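Side-chain contacts in fructose-2,6-bisphosphatase TIGAR B (Danio rerio, PDB 3E9D), which probably hydrolyses fructose-2,6-bisphosphate to fructose 6-phosphate and phosphate through a phosphohistidine intermediate, and so restrains glycolysis: residues E13-Y16 with N17-L21; G71-L74 with H75-A78. All blocks are in the same frame, centred on the assembly; numbering follows the deposited sequence.

In the fold
Interaction 1 (13-16 with 17-21) comes first along the chain: it builds the short helix 15-18 just after strand 2-10, whose far end leads into the active site at His11. Interaction 2 (71-74 with 75-78) follows well downstream, in the loop that carries the chain from helix 60-71 to strand 81-83 at one border of the mixed sheet. Both belong to the histidine phosphatase fold and are local turns, with centres about 29 Å apart and nearest atoms about 14 Å apart, so they do not touch. Their roles differ accordingly: interaction 1 borders the phosphate pocket, whereas interaction 2 lies away from the annotated sites and ties loops together.

Interaction 1: E13-Y16 with N17-L21; sequences ETQY and NRDKL. With PO4 (phosphate ion), chain C.
Asn17 and Thr14 form a capping box at the start of helix 15-18. Followed outward, Asn17 CB packs 3.8 Å from Glu13 CG. Asn17 CG lies beside its own backbone N (chi1 -70°), which turns the amide back toward the helix start. There OD1 accepts from Thr14 N at 3.2 Å, the donor standing above the carbonyl plane, and also from Asn217 ND2. The other branch, ND2, points into the active site and gives a nearly straight bond (167°) to phosphate O3 at 3.0 Å. Arg10, Arg61, His183 and Gly184 hold the same ion. The capping bond itself runs from Asn17 N to Thr14 OG1 at 3.1 Å, an oxygen also bonded to Gln23. With an alanine here the box would probably lose its reciprocal bond, leaving Thr14 N without that acceptor and phosphate O3 without this donor.

Glu13 OE2 makes a salt bridge to Arg18 NH2 at 2.8 Å, and a water joins Glu13 OE1 to the same nitrogen. Leu21 CD1 sits 4.1 Å from the Tyr16 ring centroid, over one face. One amide thus does two jobs: its oxygen closes the capping box while its nitrogen offers the phosphate site a neutral donor.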
ATOM      1  N   GLU A  13       5.471  11.447  -7.353  1.00 17.66           N
ATOM      2  CA  GLU A  13       4.878  12.783  -7.499  1.00 18.56           C
ATOM      3  C   GLU A  13       4.285  13.120  -8.878  1.00 18.49           C
ATOM      4  O   GLU A  13       4.899  12.822  -9.912  1.00 18.45           O
ATOM      5  CB  GLU A  13       5.923  13.834  -7.140  1.00 19.01           C
ATOM      6  CG  GLU A  13       5.335  15.184  -6.846  1.00 22.68           C
ATOM      7  CD  GLU A  13       6.396  16.181  -6.453  1.00 27.09           C
ATOM      8  OE1 GLU A  13       6.839  16.187  -5.281  1.00 31.24           O
ATOM      9  OE2 GLU A  13       6.787  16.962  -7.322  1.00 29.27           O
ATOM     10  N   THR A  14       3.084  13.712  -8.871  1.00 17.97           N
ATOM     11  CA  THR A  14       2.477  14.316 -10.066  1.00 17.44           C
ATOM     12  C   THR A  14       2.513  15.830  -9.899  1.00 17.88           C
ATOM     13  O   THR A  14       2.801  16.342  -8.800  1.00 17.02           O
ATOM     14  CB  THR A  14       1.002  13.891 -10.245  1.00 17.77           C
ATOM     15  OG1 THR A  14       0.250  14.358  -9.118  1.00 16.61           O
ATOM     16  CG2 THR A  14       0.875  12.367 -10.351  1.00 15.54           C
ATOM     17  N   GLN A  15       2.193  16.559 -10.967  1.00 18.96           N
ATOM     18  CA  GLN A  15       2.102  18.018 -10.850  1.00 20.08           C
ATOM     19  C   GLN A  15       0.987  18.414  -9.880  1.00 20.42           C
ATOM     20  O   GLN A  15       1.128  19.406  -9.161  1.00 20.57           O
ATOM     21  CB  GLN A  15       1.938  18.720 -12.211  1.00 20.05           C
ATOM     22  CG  GLN A  15       2.119  20.263 -12.125  1.00 21.56           C
ATOM     23  CD  GLN A  15       3.527  20.679 -11.669  1.00 24.28           C
ATOM     24  OE1 GLN A  15       4.524  20.092 -12.087  1.00 25.51           O
ATOM     25  NE2 GLN A  15       3.606  21.697 -10.815  1.00 25.72           N
ATOM     26  N   TYR A  16      -0.095  17.626  -9.834  1.00 20.62           N
ATOM     27  CA  TYR A  16      -1.178  17.871  -8.866  1.00 21.47           C
ATOM     28  C   TYR A  16      -0.678  17.791  -7.422  1.00 21.05           C
ATOM     29  O   TYR A  16      -1.016  18.659  -6.608  1.00 20.77           O
ATOM     30  CB  TYR A  16      -2.369  16.914  -9.081  1.00 21.63           C
ATOM     31  CG  TYR A  16      -3.414  17.412 -10.067  1.00 25.63           C
ATOM     32  CD1 TYR A  16      -3.045  18.051 -11.250  1.00 29.51           C
ATOM     33  CD2 TYR A  16      -4.772  17.217  -9.827  1.00 29.90           C
ATOM     34  CE1 TYR A  16      -4.008  18.500 -12.163  1.00 32.13           C
ATOM     35  CE2 TYR A  16      -5.746  17.664 -10.732  1.00 31.87           C
ATOM     36  CZ  TYR A  16      -5.356  18.301 -11.893  1.00 33.54           C
ATOM     37  OH  TYR A  16      -6.311  18.730 -12.790  1.00 36.13           O
ATOM     38  N   ASN A  17       0.124  16.762  -7.117  1.00 20.94           N
ATOM     39  CA  ASN A  17       0.751  16.624  -5.798  1.00 21.67           C
ATOM     40  C   ASN A  17       1.571  17.872  -5.468  1.00 22.76           C
ATOM     41  O   ASN A  17       1.423  18.455  -4.390  1.00 22.93           O
ATOM     42  CB  ASN A  17       1.665  15.395  -5.725  1.00 21.27           C
ATOM     43  CG  ASN A  17       0.910  14.069  -5.755  1.00 21.58           C
ATOM     44  OD1 ASN A  17       1.455  13.063  -6.203  1.00 19.61           O
ATOM     45  ND2 ASN A  17      -0.345  14.062  -5.300  1.00 20.20           N
ATOM     46  N   ARG A  18       2.424  18.282  -6.405  1.00 23.43           N
ATOM     47  CA  ARG A  18       3.267  19.447  -6.213  1.00 25.08           C
ATOM     48  C   ARG A  18       2.439  20.723  -5.940  1.00 25.45           C
ATOM     49  O   ARG A  18       2.792  21.518  -5.076  1.00 25.30           O
ATOM     50  CB  ARG A  18       4.191  19.641  -7.424  1.00 25.03           C
ATOM     51  CG  ARG A  18       4.944  20.983  -7.464  1.00 28.71           C
ATOM     52  CD  ARG A  18       6.056  21.060  -6.430  1.00 33.86           C
ATOM     53  NE  ARG A  18       7.006  19.949  -6.566  1.00 39.70           N
ATOM     54  CZ  ARG A  18       8.047  19.929  -7.408  1.00 41.67           C
ATOM     55  NH1 ARG A  18       8.292  20.967  -8.224  1.00 41.39           N
ATOM     56  NH2 ARG A  18       8.838  18.859  -7.445  1.00 39.76           N
ATOM     57  N   ASP A  19       1.348  20.906  -6.679  1.00 25.77           N
ATOM     58  CA  ASP A  19       0.532  22.116  -6.536  1.00 26.38           C
ATOM     59  C   ASP A  19      -0.492  21.995  -5.413  1.00 25.81           C
ATOM     60  O   ASP A  19      -1.285  22.900  -5.200  1.00 26.85           O
ATOM     61  CB  ASP A  19      -0.153  22.456  -7.859  1.00 26.75           C
ATOM     62  CG  ASP A  19       0.841  22.730  -8.974  1.00 28.40           C
ATOM     63  OD1 ASP A  19       1.983  23.137  -8.676  1.00 31.45           O
ATOM     64  OD2 ASP A  19       0.484  22.524 -10.154  1.00 31.92           O
ATOM     65  N   LYS A  20      -0.451  20.877  -4.696  1.00 25.56           N
ATOM     66  CA  LYS A  20      -1.355  20.572  -3.580  1.00 25.80           C
ATOM     67  C   LYS A  20      -2.831  20.635  -3.985  1.00 25.62           C
ATOM     68  O   LYS A  20      -3.678  21.192  -3.270  1.00 25.17           O
ATOM     69  CB  LYS A  20      -1.044  21.442  -2.358  1.00 25.66           C
ATOM     70  CG  LYS A  20       0.398  21.325  -1.891  1.00 26.88           C
ATOM     71  CD  LYS A  20       0.651  22.201  -0.684  1.00 32.44           C
ATOM     72  CE  LYS A  20       2.127  22.134  -0.233  1.00 35.67           C
ATOM     73  NZ  LYS A  20       2.485  20.759   0.258  1.00 36.58           N
ATOM     74  N   LEU A  21      -3.118  20.049  -5.146  1.00 25.58           N
ATOM     75  CA  LEU A  21      -4.489  19.847  -5.618  1.00 25.88           C
ATOM     76  C   LEU A  21      -4.933  18.418  -5.312  1.00 26.19           C
ATOM     77  O   LEU A  21      -4.141  17.500  -5.422  1.00 26.09           O
ATOM     78  CB  LEU A  21      -4.570  20.094  -7.119  1.00 25.58           C
ATOM     79  CG  LEU A  21      -4.009  21.423  -7.630  1.00 25.87           C
ATOM     80  CD1 LEU A  21      -4.143  21.496  -9.146  1.00 24.28           C
ATOM     81  CD2 LEU A  21      -4.749  22.568  -6.965  1.00 25.61           C
TER
HETATM   82  P   PO4 C 266      -2.638  10.331  -4.484  1.00 27.55           P
HETATM   83  O1  PO4 C 266      -3.213   9.627  -5.686  1.00 25.93           O
HETATM   84  O2  PO4 C 266      -1.750   9.435  -3.652  1.00 24.64           O
HETATM   85  O3  PO4 C 266      -1.795  11.508  -4.916  1.00 28.72           O
HETATM   86  O4  PO4 C 266      -3.758  10.881  -3.626  1.00 27.85           O
HETATM   87  O   HOH W   1       9.023  17.483  -4.549  1.00 52.73           O

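Interaction 2: G71-L74 with H75-A78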
ATOM      1  N   GLY A  71      11.027  -2.383 -13.804  1.00 18.57           N
ATOM      2  CA  GLY A  71      12.123  -2.210 -14.770  1.00 18.52           C
ATOM      3  C   GLY A  71      13.493  -2.155 -14.121  1.00 18.18           C
ATOM      4  O   GLY A  71      14.479  -2.614 -14.695  1.00 17.06           O
ATOM      5  N   ASN A  72      13.551  -1.583 -12.919  1.00 18.41           N
ATOM      6  CA  ASN A  72      14.796  -1.503 -12.145  1.00 18.06           C
ATOM      7  C   ASN A  72      15.132  -2.765 -11.341  1.00 18.59           C
ATOM      8  O   ASN A  72      16.229  -2.889 -10.780  1.00 17.72           O
ATOM      9  CB  ASN A  72      14.719  -0.306 -11.211  1.00 18.59           C
ATOM     10  CG  ASN A  72      15.065   0.982 -11.910  1.00 18.12           C
ATOM     11  OD1 ASN A  72      16.238   1.301 -12.095  1.00 19.44           O
ATOM     12  ND2 ASN A  72      14.049   1.728 -12.316  1.00 18.94           N
ATOM     13  N   ASN A  73      14.192  -3.704 -11.289  1.00 18.04           N
ATOM     14  CA  ASN A  73      14.358  -4.894 -10.462  1.00 18.96           C
ATOM     15  C   ASN A  73      15.193  -5.965 -11.151  1.00 19.47           C
ATOM     16  O   ASN A  73      15.048  -6.197 -12.353  1.00 20.11           O
ATOM     17  CB  ASN A  73      12.987  -5.467 -10.121  1.00 18.54           C
ATOM     18  CG  ASN A  73      13.052  -6.485  -9.014  1.00 18.31           C
ATOM     19  OD1 ASN A  73      13.188  -7.668  -9.281  1.00 18.21           O
ATOM     20  ND2 ASN A  73      12.984  -6.029  -7.767  1.00 15.54           N
ATOM     21  N   LEU A  74      16.046  -6.631 -10.389  1.00 20.57           N
ATOM     22  CA  LEU A  74      16.963  -7.631 -10.945  1.00 21.79           C
ATOM     23  C   LEU A  74      16.404  -9.063 -10.937  1.00 23.39           C
ATOM     24  O   LEU A  74      17.052  -9.979 -11.459  1.00 23.05           O
ATOM     25  CB  LEU A  74      18.299  -7.598 -10.185  1.00 21.27           C
ATOM     26  CG  LEU A  74      19.065  -6.266 -10.193  1.00 21.43           C
ATOM     27  CD1 LEU A  74      20.305  -6.337  -9.315  1.00 22.21           C
ATOM     28  CD2 LEU A  74      19.445  -5.897 -11.618  1.00 23.12           C
ATOM     29  N   HIS A  75      15.221  -9.265 -10.341  1.00 24.04           N
ATOM     30  CA  HIS A  75      14.687 -10.629 -10.128  1.00 25.03           C
ATOM     31  C   HIS A  75      13.286 -10.875 -10.646  1.00 25.61           C
ATOM     32  O   HIS A  75      12.859 -12.025 -10.703  1.00 26.29           O
ATOM     33  CB  HIS A  75      14.704 -10.997  -8.640  1.00 24.81           C
ATOM     34  CG  HIS A  75      16.041 -10.825  -8.008  1.00 25.70           C
ATOM     35  ND1 HIS A  75      17.025 -11.787  -8.087  1.00 26.03           N
ATOM     36  CD2 HIS A  75      16.584  -9.777  -7.346  1.00 25.77           C
ATOM     37  CE1 HIS A  75      18.114 -11.345  -7.480  1.00 28.21           C
ATOM     38  NE2 HIS A  75      17.872 -10.130  -7.018  1.00 27.38           N
ATOM     39  N   SER A  76      12.560  -9.829 -11.021  1.00 25.74           N
ATOM     40  CA  SER A  76      11.113 -10.004 -11.127  1.00 26.13           C
ATOM     41  C   SER A  76      10.542  -9.828 -12.527  1.00 27.17           C
ATOM     42  O   SER A  76       9.350  -9.593 -12.674  1.00 27.58           O
ATOM     43  CB  SER A  76      10.393  -9.108 -10.128  1.00 25.36           C
ATOM     44  OG  SER A  76      10.961  -9.224  -8.831  1.00 23.02           O
ATOM     45  N   SER A  77      11.384  -9.990 -13.546  1.00 28.15           N
ATOM     46  CA  SER A  77      10.970  -9.797 -14.947  1.00 29.44           C
ATOM     47  C   SER A  77       9.860 -10.736 -15.438  1.00 30.02           C
ATOM     48  O   SER A  77       9.106 -10.384 -16.340  1.00 30.35           O
ATOM     49  CB  SER A  77      12.185  -9.876 -15.883  1.00 29.42           C
ATOM     50  OG  SER A  77      12.859 -11.116 -15.730  1.00 30.91           O
ATOM     51  N   ALA A  78       9.761 -11.926 -14.846  1.00 30.78           N
ATOM     52  CA  ALA A  78       8.711 -12.884 -15.199  1.00 31.28           C
ATOM     53  C   ALA A  78       7.381 -12.628 -14.447  1.00 31.71           C
ATOM     54  O   ALA A  78       6.365 -13.253 -14.752  1.00 32.25           O
ATOM     55  CB  ALA A  78       9.203 -14.326 -14.964  1.00 31.36           C
TER
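Asn73 swings its CG away from its own backbone N (chi1 -166°), carrying the amide oxygen forward under the turn, while Ser76 keeps OG beside its backbone N (chi1 -48°), which turns the hydroxyl toward that oxygen. The two meet at 2.8 Å between Asn73 OD1 and Ser76 OG, with the serine as donor. The same oxygen takes a second bond from the backbone, His75 N to Asn73 OD1 at 2.8 Å. An asparagine oxygen reaching the N-H two residues on is an Asx turn, and here the serine three residues on joins in. Neither donor lies in the amide plane: each stands well clear of it, and they come from opposite faces, so OD1 is gripped from above and below. With ND2 bonded to Leu49 O as well, the amide is held at both branches and its rotation is likely to be fixed. Asn73 and Ser76 are buried, and these bonds satisfy the amide and the hydroxyl.

The exposed side of the turn carries Leu74 and His75, whose imidazole lies with one face against the preceding residue. Leu74 CB is 4.3 Å from the ring centroid, 25° off the ring normal, in a CH-pi contact. Leu74 C is 3.4 Å from His75 CG, while the rest of the leucine side chain leads away from the ring.

Beyond the turn, Ser76 OG accepts from Phe51 N and Leu74 pairs through its backbone with Lys47, so the loop is stitched to the one that leads from helix 33-45 into strand 53-56. That strand and 81-83 are parallel neighbours joined by helix 60-71, a beta-alpha-beta crossover, and this turn lies on its return leg, between the end of the helix and the strand at the sheet's edge.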